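Local structure of GGDEF family protein (Vibrio cholerae, 5GZS) at residues 277-280 with 281-284; 294-297 with 298-301. The protein probably acts as a diguanylate cyclase in signalling, its periplasmic portion binding arginine through a module related to solute-binding proteins. All blocks are in the same frame, centred on the assembly; numbering follows the deposited sequence.

Interaction 1 (277-280 with 281-284)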
loop_
_atom_site.group_PDB
_atom_site.type_symbol
_atom_site.label_atom_id
_atom_site.label_comp_id
_atom_site.label_asym_id
_atom_site.label_seq_id
_atom_site.Cartn_x
_atom_site.Cartn_y
_atom_site.Cartn_z
HETATM N N MSE A 277 -18.325 -16.866 21.676
HETATM C CA MSE A 277 -17.130 -17.624 22.014
HETATM C C MSE A 277 -16.191 -16.744 22.789
HETATM O O MSE A 277 -15.331 -17.226 23.542
HETATM C CB MSE A 277 -16.453 -18.160 20.763
HETATM C CG MSE A 277 -17.228 -19.266 20.086
HETATM SE SE MSE A 277 -16.668 -19.607 18.245
HETATM C CE MSE A 277 -17.594 -21.335 18.051
ATOM N N PHE A 278 -16.405 -15.481 22.621
ATOM C CA PHE A 278 -15.645 -14.504 23.353
ATOM C C PHE A 278 -16.005 -14.602 24.826
ATOM O O PHE A 278 -15.156 -14.440 25.698
ATOM C CB PHE A 278 -15.908 -13.108 22.794
ATOM C CG PHE A 278 -14.868 -12.112 23.178
ATOM C CD1 PHE A 278 -13.530 -12.373 22.955
ATOM C CD2 PHE A 278 -15.219 -10.927 23.784
ATOM C CE1 PHE A 278 -12.557 -11.457 23.326
ATOM C CE2 PHE A 278 -14.255 -10.011 24.158
ATOM C CZ PHE A 278 -12.923 -10.281 23.934
ATOM N N ASP A 279 -17.264 -14.889 25.103
ATOM C CA ASP A 279 -17.671 -15.181 26.467
ATOM C C ASP A 279 -16.875 -16.379 26.973
ATOM O O ASP A 279 -16.421 -16.380 28.106
ATOM C CB ASP A 279 -19.183 -15.446 26.551
ATOM C CG ASP A 279 -20.019 -14.261 26.060
ATOM O OD1 ASP A 279 -19.448 -13.351 25.424
ATOM O OD2 ASP A 279 -21.244 -14.244 26.306
ATOM N N ASP A 280 -16.688 -17.393 26.132
ATOM C CA ASP A 280 -15.893 -18.563 26.512
ATOM C C ASP A 280 -14.441 -18.169 26.809
ATOM O O ASP A 280 -13.770 -18.738 27.698
ATOM C CB ASP A 280 -15.932 -19.611 25.401
ATOM C CG ASP A 280 -17.157 -20.497 25.473
ATOM O OD1 ASP A 280 -18.230 -20.090 24.949
ATOM O OD2 ASP A 280 -17.021 -21.608 26.053
ATOM N N LEU A 281 -13.966 -17.182 26.057
ATOM C CA LEU A 281 -12.633 -16.629 26.256
ATOM C C LEU A 281 -12.557 -15.808 27.549
ATOM O O LEU A 281 -11.579 -15.905 28.312
ATOM C CB LEU A 281 -12.236 -15.767 25.066
ATOM C CG LEU A 281 -10.763 -15.404 24.999
ATOM C CD1 LEU A 281 -9.917 -16.674 24.861
ATOM C CD2 LEU A 281 -10.509 -14.425 23.836
ATOM N N GLN A 282 -13.585 -15.006 27.814
ATOM C CA GLN A 282 -13.585 -14.254 29.061
ATOM C C GLN A 282 -13.833 -15.191 30.238
ATOM O O GLN A 282 -13.285 -14.982 31.294
ATOM C CB GLN A 282 -14.580 -13.103 28.986
ATOM C CG GLN A 282 -14.118 -12.059 27.967
ATOM C CD GLN A 282 -15.146 -10.983 27.671
ATOM O OE1 GLN A 282 -15.086 -9.886 28.226
ATOM N NE2 GLN A 282 -16.083 -11.280 26.774
ATOM N N ASP A 283 -14.586 -16.268 30.034
ATOM C CA ASP A 283 -14.760 -17.321 31.052
ATOM C C ASP A 283 -13.459 -18.001 31.458
ATOM O O ASP A 283 -13.401 -18.649 32.505
ATOM C CB ASP A 283 -15.694 -18.437 30.546
ATOM C CG ASP A 283 -17.142 -18.013 30.440
ATOM O OD1 ASP A 283 -17.441 -16.801 30.573
ATOM O OD2 ASP A 283 -17.984 -18.911 30.205
ATOM N N LYS A 284 -12.452 -17.912 30.596
ATOM C CA LYS A 284 -11.243 -18.747 30.687
ATOM C C LYS A 284 -11.584 -20.229 30.463
ATOM O O LYS A 284 -10.834 -21.121 30.899
ATOM C CB LYS A 284 -10.514 -18.581 32.041
ATOM C CG LYS A 284 -10.411 -17.154 32.577
ATOM C CD LYS A 284 -9.800 -16.192 31.564
ATOM C CE LYS A 284 -10.101 -14.722 31.915
ATOM N NZ LYS A 284 -9.826 -14.445 33.354
#
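F278 and Q282 meet one helical turn apart through different first torsions: the ring of F278 swings to the side opposite its own backbone N (chi1 -162°), while CG of Q282 stays beside its N and lies opposite the carbonyl carbon (chi1 -67°). Beyond CG the Q282 chain runs extended, with CG over one face of the F278 ring and NE2 reaching CD2 of F278 at 3.1 Å. Amide and ring planes are 39° apart. The same NE2 makes a weak, long hydrogen bond to F278 O, which also takes the shorter, stronger bond from Q282 N at 2.7 Å; one carbonyl thus serves both the backbone and the side chain of Q282. L281 CD2 comes obliquely to the ring, 3.6 Å from F278 CE1. L281 and F278 both rest on L289 of strand 288-292, tying this helix to the sheet. L281 N donates to M277 O (selenomethionine) and D283 N to D279 O, completing the i to i+4 pattern. K284 N donates to L281 O at 3.2 Å. Leaving the helix with positive phi and two bonds back into the last turn, K284 makes a Schellman motif, a characteristic ending of a helix C-terminus.

Interaction 2 (294-297 with 298-301)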
loop_
_atom_site.group_PDB
_atom_site.type_symbol
_atom_site.label_atom_id
_atom_site.label_comp_id
_atom_site.label_asym_id
_atom_site.label_seq_id
_atom_site.Cartn_x
_atom_site.Cartn_y
_atom_site.Cartn_z
ATOM N N VAL A 294 -9.866 -7.467 16.607
ATOM C CA VAL A 294 -9.276 -6.429 17.468
ATOM C C VAL A 294 -9.930 -5.068 17.265
ATOM O O VAL A 294 -9.396 -4.165 16.611
ATOM C CB VAL A 294 -7.712 -6.329 17.293
ATOM C CG1 VAL A 294 -7.283 -6.136 15.856
ATOM C CG2 VAL A 294 -7.109 -5.243 18.201
ATOM N N SER A 295 -11.131 -4.951 17.823
ATOM C CA SER A 295 -11.833 -3.682 17.892
ATOM C C SER A 295 -11.163 -2.835 18.962
ATOM O O SER A 295 -10.035 -3.109 19.374
ATOM C CB SER A 295 -13.314 -3.894 18.231
ATOM O OG SER A 295 -13.454 -4.593 19.459
ATOM N N GLN A 296 -11.865 -1.802 19.410
ATOM C CA GLN A 296 -11.497 -1.107 20.633
ATOM C C GLN A 296 -12.247 -1.765 21.778
ATOM O O GLN A 296 -11.682 -2.010 22.847
ATOM C CB GLN A 296 -11.834 0.379 20.549
ATOM C CG GLN A 296 -11.039 1.128 19.509
ATOM C CD GLN A 296 -9.559 1.068 19.775
ATOM O OE1 GLN A 296 -9.125 1.120 20.929
ATOM N NE2 GLN A 296 -8.766 0.958 18.710
ATOM N N GLN A 297 -13.525 -2.054 21.524
ATOM C CA GLN A 297 -14.393 -2.721 22.487
ATOM C C GLN A 297 -13.708 -3.939 23.074
ATOM O O GLN A 297 -13.765 -4.160 24.283
ATOM C CB GLN A 297 -15.728 -3.136 21.844
ATOM C CG GLN A 297 -16.590 -4.041 22.748
ATOM C CD GLN A 297 -17.878 -4.542 22.082
ATOM O OE1 GLN A 297 -18.362 -3.973 21.093
ATOM N NE2 GLN A 297 -18.422 -5.634 22.616
ATOM N N ARG A 298 -13.038 -4.706 22.217
ATOM C CA ARG A 298 -12.480 -5.991 22.623
ATOM C C ARG A 298 -11.014 -5.907 23.043
ATOM O O ARG A 298 -10.502 -6.826 23.680
ATOM C CB ARG A 298 -12.648 -7.004 21.489
ATOM C CG ARG A 298 -14.070 -7.501 21.361
ATOM C CD ARG A 298 -14.394 -7.993 19.960
ATOM N NE ARG A 298 -15.210 -9.210 19.996
ATOM C CZ ARG A 298 -16.530 -9.225 20.167
ATOM N NH1 ARG A 298 -17.196 -8.081 20.324
ATOM N NH2 ARG A 298 -17.185 -10.385 20.190
ATOM N N LYS A 299 -10.369 -4.783 22.734
ATOM C CA LYS A 299 -8.908 -4.648 22.836
ATOM C C LYS A 299 -8.328 -4.979 24.215
ATOM O O LYS A 299 -7.168 -5.390 24.331
ATOM C CB LYS A 299 -8.485 -3.228 22.438
ATOM C CG LYS A 299 -7.115 -3.155 21.745
ATOM C CD LYS A 299 -7.170 -2.228 20.516
ATOM C CE LYS A 299 -5.794 -1.951 19.903
ATOM N NZ LYS A 299 -5.779 -0.713 19.046
ATOM N N ASN A 300 -9.146 -4.824 25.246
ATOM C CA ASN A 300 -8.694 -4.975 26.617
ATOM C C ASN A 300 -9.201 -6.238 27.299
ATOM O O ASN A 300 -8.846 -6.506 28.449
ATOM C CB ASN A 300 -9.146 -3.766 27.434
ATOM C CG ASN A 300 -10.622 -3.449 27.231
ATOM O OD1 ASN A 300 -11.167 -3.629 26.133
ATOM N ND2 ASN A 300 -11.286 -3.010 28.301
ATOM N N LEU A 301 -10.052 -7.006 26.619
ATOM C CA LEU A 301 -10.667 -8.181 27.251
ATOM C C LEU A 301 -9.918 -9.465 26.932
ATOM O O LEU A 301 -10.243 -10.531 27.444
ATOM C CB LEU A 301 -12.122 -8.298 26.823
ATOM C CG LEU A 301 -12.879 -6.982 27.036
ATOM C CD1 LEU A 301 -13.848 -6.747 25.900
ATOM C CD2 LEU A 301 -13.623 -7.013 28.377
#
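R298 and K299 bond back to S295 and Q296 in a loop that makes two successive type I beta turns, 296-299 and 298-301, between strands 288-292 and 303-304 of the solute-binding-protein-like module. R298 N donates to S295 OG at 2.8 Å. That hydroxyl reaches it because OG sits between the backbone N and carbonyl carbon of S295 (chi1 58°); it also borders the CB of R298. The R298 and Q297 side chains run side by side, pointing the same way; NE2 of Q297 approaches the guanidinium obliquely, 3.6 Å from NH1 of R298, with the amide and guanidinium planes 60° apart. K299 N closes the first turn on Q296 O at 3.1 Å, coming from well above the carbonyl plane rather than along a lone pair. Its aliphatic chain, bent at chi2, turns back along the loop: CD packs on V294 CG2 at 3.8 Å and passes the S295 carbonyl oxygen. Farther out K299 lies side by side with Q296. The backbone O of N300 accepts a bond from K419. L301 N closes the second turn on R298 O at 3.0 Å, and the L301 side chain points back to the first turn, its CD1 lying 3.1 Å from Q297 O.

Interactions 1 and 2 follow each other along the chain, with strand 288-292 between them, and their centres are about 13 Å apart. They meet directly: the F278 ring of interaction 1 packs against the 298-301 turn, with F278 CZ 3.6 Å from L301 CB and F278 CE2 3.8 Å from R298 CG. Q282 adds a contact at the same place, its OE1 3.2 Å from L301 CD2. L301 therefore covers the side of the helix that carries F278 and Q282. The residues lining the bound arginine fall between positions 11 and 142, and none is in either interaction, so neither contact lines that pocket.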